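Local coordinates for protein chitin deacetylase (Bombyx mori, PDB 5ZNT) that uses a zinc-dependent carbohydrate esterase 4 domain to hydrolyse the N-acetamido groups of N-acetylglucosamine residues in chitin, yielding chitosan and acetate, at residues Ala207-Val212 and Gln308-Pro313; Ser170-Pro175 and Tyr184-Arg189. All coordinates share one frame; numbering follows the deposited sequence.

Contact 1 of 2, residues Ala207-Val212 and Gln308-Pro313; sequences AVWEMV and QWVQNP
Buried strand-to-helix packing, carried by one indole, joins Trp209 on strand 209-214 to Val310 and Gln311 in the last turn of helix 303-311, within the catalytic domain of this family 4 carbohydrate esterase and away from its zinc site. No hydrogen bond crosses between the segments, and their backbones stay well apart, Trp209 CA lying 10.8 Å from Val310 CA. The indole bridges most of the gap, and Val310 CG1 closes the rest. With its CG anti to the carbonyl carbon (chi1 -73°), Trp209 points its six-membered ring at the helix, and Val310 meets it from the opposite direction. The CG1 methyl of Val310 sits 3.6 Å from Trp209 CH2 and 3.7 Å from its CZ3, an oblique approach to the far corner of the benzo ring. Gln311 crosses the indole at a slant, its CG 4.1 Å from Trp209 CZ2 and its amide plane turned 82° from the ring. The extended Gln311 chain carries NE2 past the ring to a hydrogen bond with Pro16 O, which should fix the amide's orientation. A leucine in place of Trp209 would probably fall short of Val310 CG1, opening a gap between strand and helix and leaving Gln311 CG without its aromatic neighbour. Ile307, one turn earlier in helix 303-311, also touches the indole, as do Thr185 of strand 184-185 and the loop residue Leu167; Met211, two residues on, at the centre of an inverse gamma turn, reaches Met303, Val306 and Ile307 of the same helix.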
ATOM      1  N   ALA A 207      -2.455 -18.401   2.843  1.00 31.25           N
ATOM      2  CA  ALA A 207      -1.122 -18.039   3.328  1.00 28.85           C
ATOM      3  C   ALA A 207      -0.702 -16.676   2.777  1.00 29.44           C
ATOM      4  O   ALA A 207       0.257 -16.546   2.014  1.00 29.05           O
ATOM      5  CB  ALA A 207      -0.113 -19.115   2.949  1.00 27.81           C
ATOM      6  N   VAL A 208      -1.446 -15.647   3.191  1.00 21.90           N
ATOM      7  CA  VAL A 208      -1.291 -14.284   2.689  1.00 24.90           C
ATOM      8  C   VAL A 208      -1.426 -13.337   3.867  1.00 26.64           C
ATOM      9  O   VAL A 208      -2.312 -13.508   4.710  1.00 26.25           O
ATOM     10  CB  VAL A 208      -2.358 -13.932   1.624  1.00 28.22           C
ATOM     11  CG1 VAL A 208      -2.133 -12.512   1.089  1.00 25.70           C
ATOM     12  CG2 VAL A 208      -2.361 -14.967   0.467  1.00 25.48           C
ATOM     13  N   TRP A 209      -0.589 -12.309   3.903  1.00 19.41           N
ATOM     14  CA  TRP A 209      -0.741 -11.258   4.898  1.00 19.86           C
ATOM     15  C   TRP A 209      -1.802 -10.269   4.449  1.00 22.95           C
ATOM     16  O   TRP A 209      -1.960  -9.999   3.255  1.00 22.79           O
ATOM     17  CB  TRP A 209       0.579 -10.518   5.112  1.00 19.99           C
ATOM     18  CG  TRP A 209       1.608 -11.284   5.856  1.00 28.08           C
ATOM     19  CD1 TRP A 209       2.529 -12.163   5.340  1.00 28.69           C
ATOM     20  CD2 TRP A 209       1.845 -11.236   7.268  1.00 24.42           C
ATOM     21  NE1 TRP A 209       3.325 -12.658   6.349  1.00 30.09           N
ATOM     22  CE2 TRP A 209       2.921 -12.114   7.541  1.00 25.54           C
ATOM     23  CE3 TRP A 209       1.249 -10.539   8.326  1.00 28.77           C
ATOM     24  CZ2 TRP A 209       3.421 -12.313   8.833  1.00 30.48           C
ATOM     25  CZ3 TRP A 209       1.748 -10.734   9.614  1.00 34.87           C
ATOM     26  CH2 TRP A 209       2.828 -11.619   9.852  1.00 32.13           C
ATOM     27  N   GLU A 210      -2.534  -9.713   5.417  1.00 21.75           N
ATOM     28  CA  GLU A 210      -3.461  -8.621   5.148  1.00 19.69           C
ATOM     29  C   GLU A 210      -2.950  -7.364   5.837  1.00 24.88           C
ATOM     30  O   GLU A 210      -3.013  -7.256   7.068  1.00 21.86           O
ATOM     31  CB  GLU A 210      -4.884  -8.929   5.615  1.00 22.33           C
ATOM     32  CG  GLU A 210      -5.845  -7.744   5.401  1.00 21.61           C
ATOM     33  CD  GLU A 210      -5.954  -7.376   3.919  1.00 23.07           C
ATOM     34  OE1 GLU A 210      -5.956  -8.304   3.091  1.00 23.56           O
ATOM     35  OE2 GLU A 210      -6.055  -6.181   3.578  1.00 17.43           O
ATOM     36  N   MET A 211      -2.489  -6.396   5.042  1.00 21.66           N
ATOM     37  CA  MET A 211      -2.159  -5.072   5.569  1.00 19.69           C
ATOM     38  C   MET A 211      -3.464  -4.302   5.683  1.00 20.59           C
ATOM     39  O   MET A 211      -3.814  -3.472   4.842  1.00 19.62           O
ATOM     40  CB  MET A 211      -1.153  -4.362   4.672  1.00 18.02           C
ATOM     41  CG  MET A 211       0.256  -4.931   4.795  1.00 24.53           C
ATOM     42  SD  MET A 211       0.963  -4.747   6.465  1.00 29.24           S
ATOM     43  CE  MET A 211       0.881  -2.962   6.703  1.00 23.84           C
ATOM     44  N   VAL A 212      -4.189  -4.582   6.773  1.00 20.99           N
ATOM     45  CA  VAL A 212      -5.577  -4.160   6.866  1.00 15.79           C
ATOM     46  C   VAL A 212      -5.660  -2.646   6.830  1.00 20.47           C
ATOM     47  O   VAL A 212      -4.782  -1.934   7.343  1.00 22.76           O
ATOM     48  CB  VAL A 212      -6.219  -4.747   8.142  1.00 22.60           C
ATOM     49  CG1 VAL A 212      -5.498  -4.257   9.419  1.00 17.75           C
ATOM     50  CG2 VAL A 212      -7.710  -4.449   8.203  1.00 20.60           C
ATOM     51  N   GLN A 308       7.986  -6.908   8.019  1.00 22.18           N
ATOM     52  CA  GLN A 308       9.289  -7.328   8.523  1.00 25.56           C
ATOM     53  C   GLN A 308       9.409  -7.057  10.021  1.00 29.61           C
ATOM     54  O   GLN A 308       9.968  -7.878  10.762  1.00 29.38           O
ATOM     55  CB  GLN A 308      10.401  -6.635   7.735  1.00 27.01           C
ATOM     56  CG  GLN A 308      10.581  -7.224   6.347  1.00 25.96           C
ATOM     57  CD  GLN A 308      11.468  -6.374   5.478  1.00 33.07           C
ATOM     58  OE1 GLN A 308      11.404  -5.146   5.522  1.00 26.62           O
ATOM     59  NE2 GLN A 308      12.315  -7.021   4.689  1.00 33.70           N
ATOM     60  N   TRP A 309       8.845  -5.942  10.492  1.00 20.67           N
ATOM     61  CA  TRP A 309       8.816  -5.680  11.929  1.00 22.35           C
ATOM     62  C   TRP A 309       7.919  -6.677  12.657  1.00 30.89           C
ATOM     63  O   TRP A 309       8.288  -7.186  13.721  1.00 28.65           O
ATOM     64  CB  TRP A 309       8.341  -4.256  12.198  1.00 25.02           C
ATOM     65  CG  TRP A 309       8.410  -3.859  13.659  1.00 25.89           C
ATOM     66  CD1 TRP A 309       9.411  -3.151  14.267  1.00 24.68           C
ATOM     67  CD2 TRP A 309       7.446  -4.146  14.681  1.00 23.20           C
ATOM     68  NE1 TRP A 309       9.136  -2.989  15.607  1.00 25.67           N
ATOM     69  CE2 TRP A 309       7.938  -3.593  15.887  1.00 28.87           C
ATOM     70  CE3 TRP A 309       6.224  -4.824  14.697  1.00 22.32           C
ATOM     71  CZ2 TRP A 309       7.246  -3.693  17.096  1.00 26.75           C
ATOM     72  CZ3 TRP A 309       5.536  -4.926  15.899  1.00 30.77           C
ATOM     73  CH2 TRP A 309       6.047  -4.355  17.082  1.00 27.14           C
ATOM     74  N   VAL A 310       6.731  -6.956  12.112  1.00 28.81           N
ATOM     75  CA  VAL A 310       5.835  -7.934  12.737  1.00 27.89           C
ATOM     76  C   VAL A 310       6.537  -9.270  12.896  1.00 28.81           C
ATOM     77  O   VAL A 310       6.319  -9.995  13.875  1.00 33.64           O
ATOM     78  CB  VAL A 310       4.534  -8.073  11.922  1.00 28.70           C
ATOM     79  CG1 VAL A 310       3.695  -9.260  12.425  1.00 30.33           C
ATOM     80  CG2 VAL A 310       3.723  -6.797  12.019  1.00 25.88           C
ATOM     81  N   GLN A 311       7.385  -9.620  11.937  1.00 27.62           N
ATOM     82  CA  GLN A 311       8.050 -10.910  11.955  1.00 32.93           C
ATOM     83  C   GLN A 311       9.211 -10.946  12.938  1.00 39.15           C
ATOM     84  O   GLN A 311       9.671 -12.035  13.299  1.00 37.47           O
ATOM     85  CB  GLN A 311       8.538 -11.258  10.544  1.00 27.97           C
ATOM     86  CG  GLN A 311       7.396 -11.581   9.553  1.00 27.85           C
ATOM     87  CD  GLN A 311       7.905 -11.780   8.127  1.00 32.88           C
ATOM     88  OE1 GLN A 311       8.845 -11.112   7.685  1.00 30.84           O
ATOM     89  NE2 GLN A 311       7.303 -12.714   7.417  1.00 35.45           N
ATOM     90  N   ASN A 312       9.700  -9.787  13.362  1.00 32.76           N
ATOM     91  CA  ASN A 312      10.798  -9.708  14.322  1.00 34.85           C
ATOM     92  C   ASN A 312      10.638  -8.416  15.108  1.00 28.90           C
ATOM     93  O   ASN A 312      11.342  -7.429  14.875  1.00 29.45           O
ATOM     94  CB  ASN A 312      12.154  -9.783  13.613  1.00 32.93           C
ATOM     95  CG  ASN A 312      13.318  -9.647  14.575  1.00 38.34           C
ATOM     96  OD1 ASN A 312      13.146  -9.771  15.788  1.00 37.44           O
ATOM     97  ND2 ASN A 312      14.510  -9.369  14.038  1.00 34.23           N
ATOM     98  N   PRO A 313       9.697  -8.382  16.043  1.00 25.30           N
ATOM     99  CA  PRO A 313       9.348  -7.113  16.689  1.00 28.46           C
ATOM    100  C   PRO A 313      10.530  -6.481  17.421  1.00 30.83           C
ATOM    101  O   PRO A 313      11.251  -7.137  18.177  1.00 29.69           O
ATOM    102  CB  PRO A 313       8.212  -7.512  17.636  1.00 31.13           C
ATOM    103  CG  PRO A 313       7.602  -8.714  16.978  1.00 30.55           C
ATOM    104  CD  PRO A 313       8.754  -9.459  16.392  1.00 26.09           C
TER

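Contact 2 of 2, residues Ser170-Pro175 and Tyr184-Arg189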
ATOM      1  N   SER A 170      -3.533  -5.464   0.587  1.00 17.36           N
ATOM      2  CA  SER A 170      -4.012  -4.292   1.328  1.00 21.36           C
ATOM      3  C   SER A 170      -5.250  -3.783   0.594  1.00 18.13           C
ATOM      4  O   SER A 170      -5.265  -2.711  -0.018  1.00 19.07           O
ATOM      5  CB  SER A 170      -2.955  -3.195   1.468  1.00 20.47           C
ATOM      6  OG  SER A 170      -3.427  -2.180   2.369  1.00 15.99           O
ATOM      7  N   THR A 171      -6.301  -4.584   0.649  1.00 17.16           N
ATOM      8  CA  THR A 171      -7.598  -4.245   0.075  1.00 18.57           C
ATOM      9  C   THR A 171      -8.730  -4.282   1.099  1.00 20.23           C
ATOM     10  O   THR A 171      -9.731  -3.586   0.926  1.00 20.02           O
ATOM     11  CB  THR A 171      -7.931  -5.222  -1.066  1.00 19.27           C
ATOM     12  OG1 THR A 171      -6.822  -5.302  -1.971  1.00 23.10           O
ATOM     13  CG2 THR A 171      -9.189  -4.806  -1.804  1.00 18.00           C
ATOM     14  N   ILE A 172      -8.585  -5.063   2.161  1.00 20.94           N
ATOM     15  CA  ILE A 172      -9.660  -5.267   3.125  1.00 23.55           C
ATOM     16  C   ILE A 172      -9.704  -4.090   4.086  1.00 21.76           C
ATOM     17  O   ILE A 172      -8.684  -3.716   4.675  1.00 22.11           O
ATOM     18  CB  ILE A 172      -9.459  -6.592   3.868  1.00 23.82           C
ATOM     19  CG1 ILE A 172      -9.629  -7.743   2.875  1.00 19.04           C
ATOM     20  CG2 ILE A 172     -10.453  -6.700   5.061  1.00 22.29           C
ATOM     21  CD1 ILE A 172      -9.265  -9.090   3.458  1.00 20.77           C
ATOM     22  N   THR A 173     -10.875  -3.478   4.224  1.00 20.83           N
ATOM     23  CA  THR A 173     -11.066  -2.362   5.141  1.00 21.32           C
ATOM     24  C   THR A 173     -11.597  -2.867   6.482  1.00 28.68           C
ATOM     25  O   THR A 173     -12.431  -3.775   6.524  1.00 24.48           O
ATOM     26  CB  THR A 173     -12.034  -1.343   4.535  1.00 27.38           C
ATOM     27  OG1 THR A 173     -11.455  -0.786   3.330  1.00 29.25           O
ATOM     28  CG2 THR A 173     -12.287  -0.257   5.502  1.00 28.44           C
ATOM     29  N   ALA A 174     -11.090  -2.296   7.581  1.00 27.28           N
ATOM     30  CA  ALA A 174     -11.645  -2.596   8.895  1.00 27.01           C
ATOM     31  C   ALA A 174     -12.433  -1.403   9.387  1.00 25.70           C
ATOM     32  O   ALA A 174     -11.918  -0.282   9.346  1.00 26.69           O
ATOM     33  CB  ALA A 174     -10.541  -2.945   9.908  1.00 27.71           C
ATOM     34  N   PRO A 175     -13.670  -1.579   9.843  1.00 28.48           N
ATOM     35  CA  PRO A 175     -14.443  -0.420  10.291  1.00 26.98           C
ATOM     36  C   PRO A 175     -13.738   0.293  11.433  1.00 23.81           C
ATOM     37  O   PRO A 175     -12.999  -0.322  12.209  1.00 21.76           O
ATOM     38  CB  PRO A 175     -15.785  -1.027  10.748  1.00 31.52           C
ATOM     39  CG  PRO A 175     -15.492  -2.429  11.046  1.00 36.11           C
ATOM     40  CD  PRO A 175     -14.388  -2.845  10.064  1.00 35.86           C
ATOM     41  N   TYR A 184      -2.781  -8.809   9.942  1.00 21.94           N
ATOM     42  CA  TYR A 184      -3.007 -10.193  10.322  1.00 25.81           C
ATOM     43  C   TYR A 184      -2.796 -11.066   9.093  1.00 27.88           C
ATOM     44  O   TYR A 184      -2.867 -10.588   7.957  1.00 25.44           O
ATOM     45  CB  TYR A 184      -4.411 -10.377  10.934  1.00 22.38           C
ATOM     46  CG  TYR A 184      -5.542  -9.886  10.062  1.00 24.40           C
ATOM     47  CD1 TYR A 184      -6.095 -10.709   9.080  1.00 22.75           C
ATOM     48  CD2 TYR A 184      -6.067  -8.607  10.223  1.00 24.99           C
ATOM     49  CE1 TYR A 184      -7.121 -10.267   8.270  1.00 22.86           C
ATOM     50  CE2 TYR A 184      -7.090  -8.148   9.411  1.00 23.49           C
ATOM     51  CZ  TYR A 184      -7.609  -8.985   8.438  1.00 24.41           C
ATOM     52  OH  TYR A 184      -8.627  -8.548   7.635  1.00 25.34           O
ATOM     53  N   THR A 185      -2.479 -12.339   9.317  1.00 25.45           N
ATOM     54  CA  THR A 185      -2.427 -13.272   8.199  1.00 28.40           C
ATOM     55  C   THR A 185      -3.798 -13.912   8.001  1.00 32.38           C
ATOM     56  O   THR A 185      -4.651 -13.908   8.891  1.00 28.88           O
ATOM     57  CB  THR A 185      -1.360 -14.356   8.400  1.00 37.91           C
ATOM     58  OG1 THR A 185      -1.718 -15.200   9.493  1.00 45.25           O
ATOM     59  CG2 THR A 185      -0.006 -13.731   8.684  1.00 41.14           C
ATOM     60  N   MET A 186      -4.023 -14.426   6.800  1.00 28.04           N
ATOM     61  CA  MET A 186      -5.327 -14.963   6.461  1.00 24.45           C
ATOM     62  C   MET A 186      -5.439 -16.469   6.721  1.00 27.70           C
ATOM     63  O   MET A 186      -6.389 -17.093   6.243  1.00 26.76           O
ATOM     64  CB  MET A 186      -5.663 -14.659   4.995  1.00 29.16           C
ATOM     65  CG  MET A 186      -5.781 -13.165   4.632  1.00 39.52           C
ATOM     66  SD  MET A 186      -7.176 -12.317   5.424  1.00 53.75           S
ATOM     67  CE  MET A 186      -8.376 -13.605   5.457  1.00 24.79           C
ATOM     68  N   TYR A 187      -4.495 -17.064   7.460  1.00 23.64           N
ATOM     69  CA  TYR A 187      -4.627 -18.481   7.802  1.00 28.67           C
ATOM     70  C   TYR A 187      -5.852 -18.730   8.676  1.00 29.67           C
ATOM     71  O   TYR A 187      -6.436 -19.819   8.642  1.00 32.32           O
ATOM     72  CB  TYR A 187      -3.395 -18.976   8.549  1.00 30.29           C
ATOM     73  CG  TYR A 187      -2.110 -19.099   7.769  1.00 38.47           C
ATOM     74  CD1 TYR A 187      -1.933 -20.111   6.823  1.00 34.29           C
ATOM     75  CD2 TYR A 187      -1.040 -18.238   8.026  1.00 42.79           C
ATOM     76  CE1 TYR A 187      -0.737 -20.246   6.136  1.00 33.71           C
ATOM     77  CE2 TYR A 187       0.159 -18.364   7.340  1.00 43.47           C
ATOM     78  CZ  TYR A 187       0.308 -19.371   6.404  1.00 44.77           C
ATOM     79  OH  TYR A 187       1.511 -19.471   5.739  1.00 45.92           O
ATOM     80  N   PHE A 188      -6.233 -17.741   9.473  1.00 28.61           N
ATOM     81  CA  PHE A 188      -7.328 -17.817  10.422  1.00 28.95           C
ATOM     82  C   PHE A 188      -8.364 -16.775  10.049  1.00 32.84           C
ATOM     83  O   PHE A 188      -8.083 -15.835   9.293  1.00 28.06           O
ATOM     84  CB  PHE A 188      -6.821 -17.610  11.856  1.00 29.51           C
ATOM     85  CG  PHE A 188      -5.903 -18.703  12.314  1.00 32.63           C
ATOM     86  CD1 PHE A 188      -4.541 -18.618  12.098  1.00 34.23           C
ATOM     87  CD2 PHE A 188      -6.414 -19.849  12.911  1.00 37.33           C
ATOM     88  CE1 PHE A 188      -3.689 -19.644  12.491  1.00 40.99           C
ATOM     89  CE2 PHE A 188      -5.566 -20.880  13.311  1.00 45.53           C
ATOM     90  CZ  PHE A 188      -4.201 -20.775  13.100  1.00 38.90           C
ATOM     91  N   ARG A 189      -9.576 -16.976  10.572  1.00 26.79           N
ATOM     92  CA  ARG A 189     -10.694 -16.084  10.306  1.00 29.86           C
ATOM     93  C   ARG A 189     -10.310 -14.628  10.542  1.00 28.60           C
ATOM     94  O   ARG A 189      -9.603 -14.306  11.499  1.00 27.90           O
ATOM     95  CB  ARG A 189     -11.873 -16.458  11.211  1.00 26.95           C
ATOM     96  CG  ARG A 189     -13.178 -15.831  10.826  1.00 25.16           C
ATOM     97  CD  ARG A 189     -14.317 -16.487  11.617  1.00 35.09           C
ATOM     98  NE  ARG A 189     -14.286 -16.103  13.025  1.00 35.19           N
ATOM     99  CZ  ARG A 189     -14.886 -16.781  14.007  1.00 32.01           C
ATOM    100  NH1 ARG A 189     -15.549 -17.898  13.752  1.00 27.38           N
ATOM    101  NH2 ARG A 189     -14.808 -16.342  15.247  1.00 29.93           N
TER
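Ile172 overlaps the phenol end of Tyr184 and the thioether of Met186, joining the loop just before strand 173-174 to strand 184-185 and the residue after it, in the mixed sheet of the deacetylase domain. Strands 173-174 and 184-185 do not pair with each other; both pair with strand 209-214, the first parallel and the second antiparallel, and the contact is made by side chains alone, with no hydrogen bond between the segments. Ile172 directs its side chain at the other segment and divides its two branches between the partners. The CG1 branch, anti to the carbonyl carbon, carries CD1 out to Met186, whose SD lies 4.3 Å away, a loose apolar contact. Tyr184 has its CG between the backbone N and the carbonyl carbon (chi1 55°), and its side chain crosses that of Ile172 at about a right angle, with the hydroxyl oxygen as the touching atom. That hydroxyl is also hydrogen-bonded to His192 NE2, which satisfies a polar atom in buried surroundings and should hold the phenol in place; His192 touches Ile172 as well. Phe158 of helix 154-163 packs against both Ile172 and Met186, so this helix packs against the pair. The same hydroxyl oxygen, Tyr184 OH, lies 3.7 Å from the CG2 methyl of Ile172.

From the N terminus the chain reaches 170-175, runs through a short loop and returns at 184-189, closing contact 2. Strand 209-214 follows and opens contact 1, whose other half arrives only 96 residues later, at the end of helix 303-311. The two contacts are therefore in series, neither nested nor crossed, with centres 11 Å apart. Strand 209-214 joins them: Glu210 N lies 2.7 Å from Tyr184 O, a probable hydrogen bond, and Met211 O lies 2.8 Å from Ser170 OG, another. Contact 2 is local to the mixed sheet, whereas contact 1 ties that sheet to a helix from late in the chain.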